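Local coordinates for protein 3-hydroxyacyl-thioester dehydratase X (Mycobacterium tuberculosis, PDB 4OOB) that catalyses the reversible hydration of trans-2-enoyl-CoA thioesters to (3R)-3-hydroxyacyl-CoA thioesters, with a preference for medium-length acyl chains of eight to twelve carbons, at residues V12-L17 and F49-S54; V108-V111 and D116-W119. All blocks are in the same frame, centred on the assembly; numbering follows the deposited sequence.

Contacts 1 and 2 belong to the same antiparallel sheet of this hotdog protein: contact 1 lays its border strand against a helix, contact 2 pairs two strands of a hairpin. Contact 1 comes first along the chain and sets the outermost strand 12-18 against helix 43-57; contact 2 follows, joining strands 102-113 and 116-128 in a hairpin separated from strand 12-18 by strand 86-99. Their centres lie about 12 Å apart. The helix is the bridge between them: Val-52 reaches Thr-109, with CG2 of the former 3.5 Å from OG1 of the latter. Helix 43-57 thus packs against both the border strand and the hairpin, as the helix of a hotdog fold lies against its sheet.

Contact 1. Residues V12-L17 and F49-S54; sequences VTVEEL and FPSVMS
Van der Waals contact between two valines and two serines joins the edge strand to the helix. CG2 of Val-14 comes alongside the Ser-51 side chain, 3.6 Å from OG and 4.0 Å from CB. With CG1 anti to the backbone N (chi1 -175°), Val-14 turns this second methyl group to the serine. Val-12 spreads its two methyls over residues about one helical turn apart: CG1 lies 3.8 Å from the carbonyl O of Ser-51, and CG2 3.8 Å from OG of Ser-54.

The polar bond at the interface stays within the helix. OG of Ser-54 donates to the carbonyl O of Ser-51 over 3.1 Å, tilted 28° out of the carbonyl plane. Its hydroxyl, set between backbone N and carbonyl carbon, folds back onto the preceding turn, where the backbone bonds given by Ser-54 N, to Pro-50 O and Ser-51 O, are both weak.

Backbone bonding fixes the strand on strand 86-99, pairing Val-12 with Val-91 and Val-14 with Val-89. On the helix, Val-52 points away from the strand and packs on Leu-107. A helix lying on an antiparallel sheet is the hotdog arrangement, met here at the sheet's outermost strand.

The chemistry implies a small, non-directional contact: methyls rest on hydroxyl-bearing side chains and a carbonyl already engaged by Ser-54, while directional bonding stays within sheet and helix.

Contact 2. Residues V108-V111 and D116-W119; sequences VTNV and DVAW
A classic beta bulge interrupts the hairpin of strands 102-113 and 116-128, where Ala-118 and Trp-119 both face Val-111. The carbonyl O of Val-111 accepts from two backbone groups: Ala-118 N lies 3.0 Å from it, in the carbonyl plane. The second, Trp-119 N, gives Val-111 O a weak bond of 3.3 Å. In return, Val-111 N donates to Trp-119 O over 2.9 Å with an N-H...O angle of 163°. Val-111 and Trp-119 thereby form an antiparallel hydrogen-bonded pair.

Their side chains share one face of the sheet. The indole is carried there with CG anti to the backbone N (chi1 -172°), and its CE3 meets CG2 of Val-111 obliquely at 3.8 Å. On the five-membered ring, NE1 bonds to Leu-41 O, which holds the rotation of the indole. Pro-44 touches the tryptophan and Thr-48 touches Val-111, bringing helix 43-57 over this face.

Asn-110 and Val-117 approach at an angle, with OD1 of Asn-110 lying 3.7 Å from CG1 and 3.9 Å from CG2 of Val-117. This is van der Waals contact; the amide oxygen finds its hydrogen-bonding partner in His-120 ND1.

One residue facing two, with the single carbonyl shared between consecutive N-H groups, is the signature of the classic bulge in an antiparallel hairpin, built here into the sheet of a hotdog fold.

Contact 1. Residues V12-L17 and F49-S54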
loop_
_atom_site.group_PDB
_atom_site.type_symbol
_atom_site.label_atom_id
_atom_site.label_comp_id
_atom_site.label_asym_id
_atom_site.label_seq_id
_atom_site.Cartn_x
_atom_site.Cartn_y
_atom_site.Cartn_z
ATOM N N VAL A 12 -13.702 6.037 13.015
ATOM C CA VAL A 12 -14.825 5.741 12.098
ATOM C C VAL A 12 -15.176 4.261 12.182
ATOM O O VAL A 12 -14.308 3.423 12.363
ATOM C CB VAL A 12 -14.500 6.094 10.627
ATOM C CG1 VAL A 12 -14.871 4.973 9.659
ATOM C CG2 VAL A 12 -15.165 7.409 10.210
ATOM N N THR A 13 -16.450 3.947 11.977
ATOM C CA THR A 13 -16.983 2.618 12.224
ATOM C C THR A 13 -17.880 2.229 11.058
ATOM O O THR A 13 -18.712 3.028 10.628
ATOM C CB THR A 13 -17.754 2.646 13.540
ATOM O OG1 THR A 13 -16.900 2.182 14.579
ATOM C CG2 THR A 13 -18.975 1.810 13.469
ATOM N N VAL A 14 -17.694 1.040 10.514
ATOM C CA VAL A 14 -18.585 0.572 9.454
ATOM C C VAL A 14 -19.052 -0.820 9.819
ATOM O O VAL A 14 -18.265 -1.747 9.881
ATOM C CB VAL A 14 -17.929 0.539 8.055
ATOM C CG1 VAL A 14 -18.975 0.163 6.999
ATOM C CG2 VAL A 14 -17.209 1.858 7.745
ATOM N N GLU A 15 -20.355 -0.925 10.059
ATOM C CA GLU A 15 -20.987 -2.115 10.626
ATOM C C GLU A 15 -20.751 -3.361 9.837
ATOM O O GLU A 15 -20.339 -4.380 10.373
ATOM C CB GLU A 15 -22.509 -1.916 10.719
ATOM C CG GLU A 15 -22.940 -1.269 12.010
ATOM C CD GLU A 15 -22.634 -2.172 13.174
ATOM O OE1 GLU A 15 -21.760 -1.808 13.997
ATOM O OE2 GLU A 15 -23.248 -3.261 13.222
ATOM N N GLU A 16 -21.104 -3.306 8.572
ATOM C CA GLU A 16 -21.081 -4.502 7.762
ATOM C C GLU A 16 -20.840 -4.021 6.367
ATOM O O GLU A 16 -21.668 -3.308 5.792
ATOM C CB GLU A 16 -22.392 -5.303 7.864
ATOM C CG GLU A 16 -22.481 -6.466 6.876
ATOM C CD GLU A 16 -23.346 -7.624 7.360
ATOM O OE1 GLU A 16 -23.103 -8.104 8.484
ATOM O OE2 GLU A 16 -24.248 -8.084 6.605
ATOM N N LEU A 17 -19.672 -4.373 5.853
ATOM C CA LEU A 17 -19.235 -3.950 4.549
ATOM C C LEU A 17 -19.170 -5.222 3.708
ATOM O O LEU A 17 -18.423 -6.164 4.056
ATOM C CB LEU A 17 -17.867 -3.260 4.663
ATOM C CG LEU A 17 -17.403 -2.455 3.463
ATOM C CD1 LEU A 17 -18.242 -1.195 3.342
ATOM C CD2 LEU A 17 -15.936 -2.127 3.584
ATOM N N PHE A 49 -10.187 1.689 2.257
ATOM C CA PHE A 49 -9.558 3.009 2.112
ATOM C C PHE A 49 -10.524 4.179 2.037
ATOM O O PHE A 49 -10.291 5.266 2.581
ATOM C CB PHE A 49 -8.666 3.069 0.887
ATOM C CG PHE A 49 -7.691 4.227 0.917
ATOM C CD1 PHE A 49 -6.802 4.364 1.963
ATOM C CD2 PHE A 49 -7.697 5.184 -0.065
ATOM C CE1 PHE A 49 -5.898 5.425 2.003
ATOM C CE2 PHE A 49 -6.823 6.245 -0.031
ATOM C CZ PHE A 49 -5.918 6.368 0.993
ATOM N N PRO A 50 -11.619 3.975 1.338
ATOM C CA PRO A 50 -12.577 5.055 1.383
ATOM C C PRO A 50 -13.137 5.306 2.807
ATOM O O PRO A 50 -13.399 6.466 3.119
ATOM C CB PRO A 50 -13.650 4.593 0.387
ATOM C CG PRO A 50 -12.879 3.665 -0.567
ATOM C CD PRO A 50 -12.061 2.893 0.442
ATOM N N SER A 51 -13.261 4.283 3.661
ATOM C CA SER A 51 -13.618 4.497 5.081
ATOM C C SER A 51 -12.494 5.189 5.867
ATOM O O SER A 51 -12.743 6.030 6.732
ATOM C CB SER A 51 -13.983 3.180 5.777
ATOM O OG SER A 51 -14.969 2.482 5.014
ATOM N N VAL A 52 -11.263 4.849 5.523
ATOM C CA VAL A 52 -10.089 5.526 6.075
ATOM C C VAL A 52 -10.057 7.055 5.821
ATOM O O VAL A 52 -9.921 7.844 6.756
ATOM C CB VAL A 52 -8.807 4.882 5.536
ATOM C CG1 VAL A 52 -7.610 5.791 5.758
ATOM C CG2 VAL A 52 -8.590 3.528 6.190
ATOM N N MET A 53 -10.166 7.452 4.558
ATOM C CA MET A 53 -10.252 8.866 4.167
ATOM C C MET A 53 -11.558 9.614 4.556
ATOM O O MET A 53 -11.606 10.844 4.482
ATOM C CB MET A 53 -10.056 8.957 2.660
ATOM C CG MET A 53 -8.642 8.580 2.194
ATOM S SD MET A 53 -7.470 9.768 2.857
ATOM C CE MET A 53 -6.818 8.875 4.229
ATOM N N SER A 54 -12.626 8.896 4.929
ATOM C CA SER A 54 -13.796 9.564 5.422
ATOM C C SER A 54 -13.508 9.986 6.861
ATOM O O SER A 54 -14.098 10.901 7.397
ATOM C CB SER A 54 -15.031 8.663 5.303
ATOM O OG SER A 54 -15.164 7.891 6.441
#

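Contact 2. Residues V108-V111 and D116-W119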
loop_
_atom_site.group_PDB
_atom_site.type_symbol
_atom_site.label_atom_id
_atom_site.label_comp_id
_atom_site.label_asym_id
_atom_site.label_seq_id
_atom_site.Cartn_x
_atom_site.Cartn_y
_atom_site.Cartn_z
ATOM N N VAL A 108 -5.006 3.436 11.503
ATOM C CA VAL A 108 -4.938 2.100 12.092
ATOM C C VAL A 108 -6.311 1.505 11.816
ATOM O O VAL A 108 -7.336 2.083 12.205
ATOM C CB VAL A 108 -4.597 2.217 13.595
ATOM C CG1 VAL A 108 -4.574 0.881 14.298
ATOM C CG2 VAL A 108 -3.247 2.926 13.785
ATOM N N THR A 109 -6.330 0.402 11.073
ATOM C CA THR A 109 -7.568 -0.217 10.649
ATOM C C THR A 109 -7.691 -1.672 11.165
ATOM O O THR A 109 -6.741 -2.486 11.072
ATOM C CB THR A 109 -7.705 -0.157 9.116
ATOM O OG1 THR A 109 -7.748 1.201 8.718
ATOM C CG2 THR A 109 -8.977 -0.764 8.624
ATOM N N ASN A 110 -8.881 -1.949 11.703
ATOM C CA ASN A 110 -9.288 -3.264 12.193
ATOM C C ASN A 110 -10.468 -3.757 11.348
ATOM O O ASN A 110 -11.557 -3.136 11.343
ATOM C CB ASN A 110 -9.701 -3.196 13.680
ATOM C CG ASN A 110 -8.493 -3.174 14.626
ATOM O OD1 ASN A 110 -7.970 -4.221 14.977
ATOM N ND2 ASN A 110 -8.022 -1.975 15.005
ATOM N N VAL A 111 -10.234 -4.878 10.659
ATOM C CA VAL A 111 -11.222 -5.527 9.815
ATOM C C VAL A 111 -11.671 -6.846 10.458
ATOM O O VAL A 111 -10.877 -7.773 10.648
ATOM C CB VAL A 111 -10.637 -5.776 8.416
ATOM C CG1 VAL A 111 -11.565 -6.646 7.554
ATOM C CG2 VAL A 111 -10.345 -4.454 7.727
ATOM N N ASP A 116 -14.478 -11.371 15.755
ATOM C CA ASP A 116 -13.035 -11.498 15.762
ATOM C C ASP A 116 -12.338 -10.620 14.710
ATOM O O ASP A 116 -12.907 -10.335 13.645
ATOM C CB ASP A 116 -12.673 -12.944 15.530
ATOM C CG ASP A 116 -13.247 -13.862 16.598
ATOM O OD1 ASP A 116 -13.466 -13.449 17.784
ATOM O OD2 ASP A 116 -13.465 -15.015 16.232
ATOM N N VAL A 117 -11.106 -10.206 15.018
ATOM C CA VAL A 117 -10.276 -9.436 14.090
ATOM C C VAL A 117 -9.486 -10.383 13.177
ATOM O O VAL A 117 -8.609 -11.117 13.624
ATOM C CB VAL A 117 -9.310 -8.445 14.805
ATOM C CG1 VAL A 117 -8.458 -7.697 13.799
ATOM C CG2 VAL A 117 -10.092 -7.430 15.627
ATOM N N ALA A 118 -9.776 -10.327 11.889
ATOM C CA ALA A 118 -9.085 -11.148 10.922
ATOM C C ALA A 118 -7.865 -10.459 10.380
ATOM O O ALA A 118 -6.901 -11.118 10.047
ATOM C CB ALA A 118 -10.008 -11.510 9.799
ATOM N N TRP A 119 -7.884 -9.130 10.329
ATOM C CA TRP A 119 -6.887 -8.388 9.552
ATOM C C TRP A 119 -6.736 -6.976 10.137
ATOM O O TRP A 119 -7.721 -6.267 10.354
ATOM C CB TRP A 119 -7.344 -8.374 8.080
ATOM C CG TRP A 119 -6.406 -7.829 6.965
ATOM C CD1 TRP A 119 -5.655 -8.573 6.071
ATOM C CD2 TRP A 119 -6.214 -6.461 6.591
ATOM N NE1 TRP A 119 -5.008 -7.745 5.158
ATOM C CE2 TRP A 119 -5.329 -6.447 5.455
ATOM C CE3 TRP A 119 -6.699 -5.263 7.086
ATOM C CZ2 TRP A 119 -4.922 -5.281 4.845
ATOM C CZ3 TRP A 119 -6.305 -4.101 6.491
ATOM C CH2 TRP A 119 -5.410 -4.104 5.366
#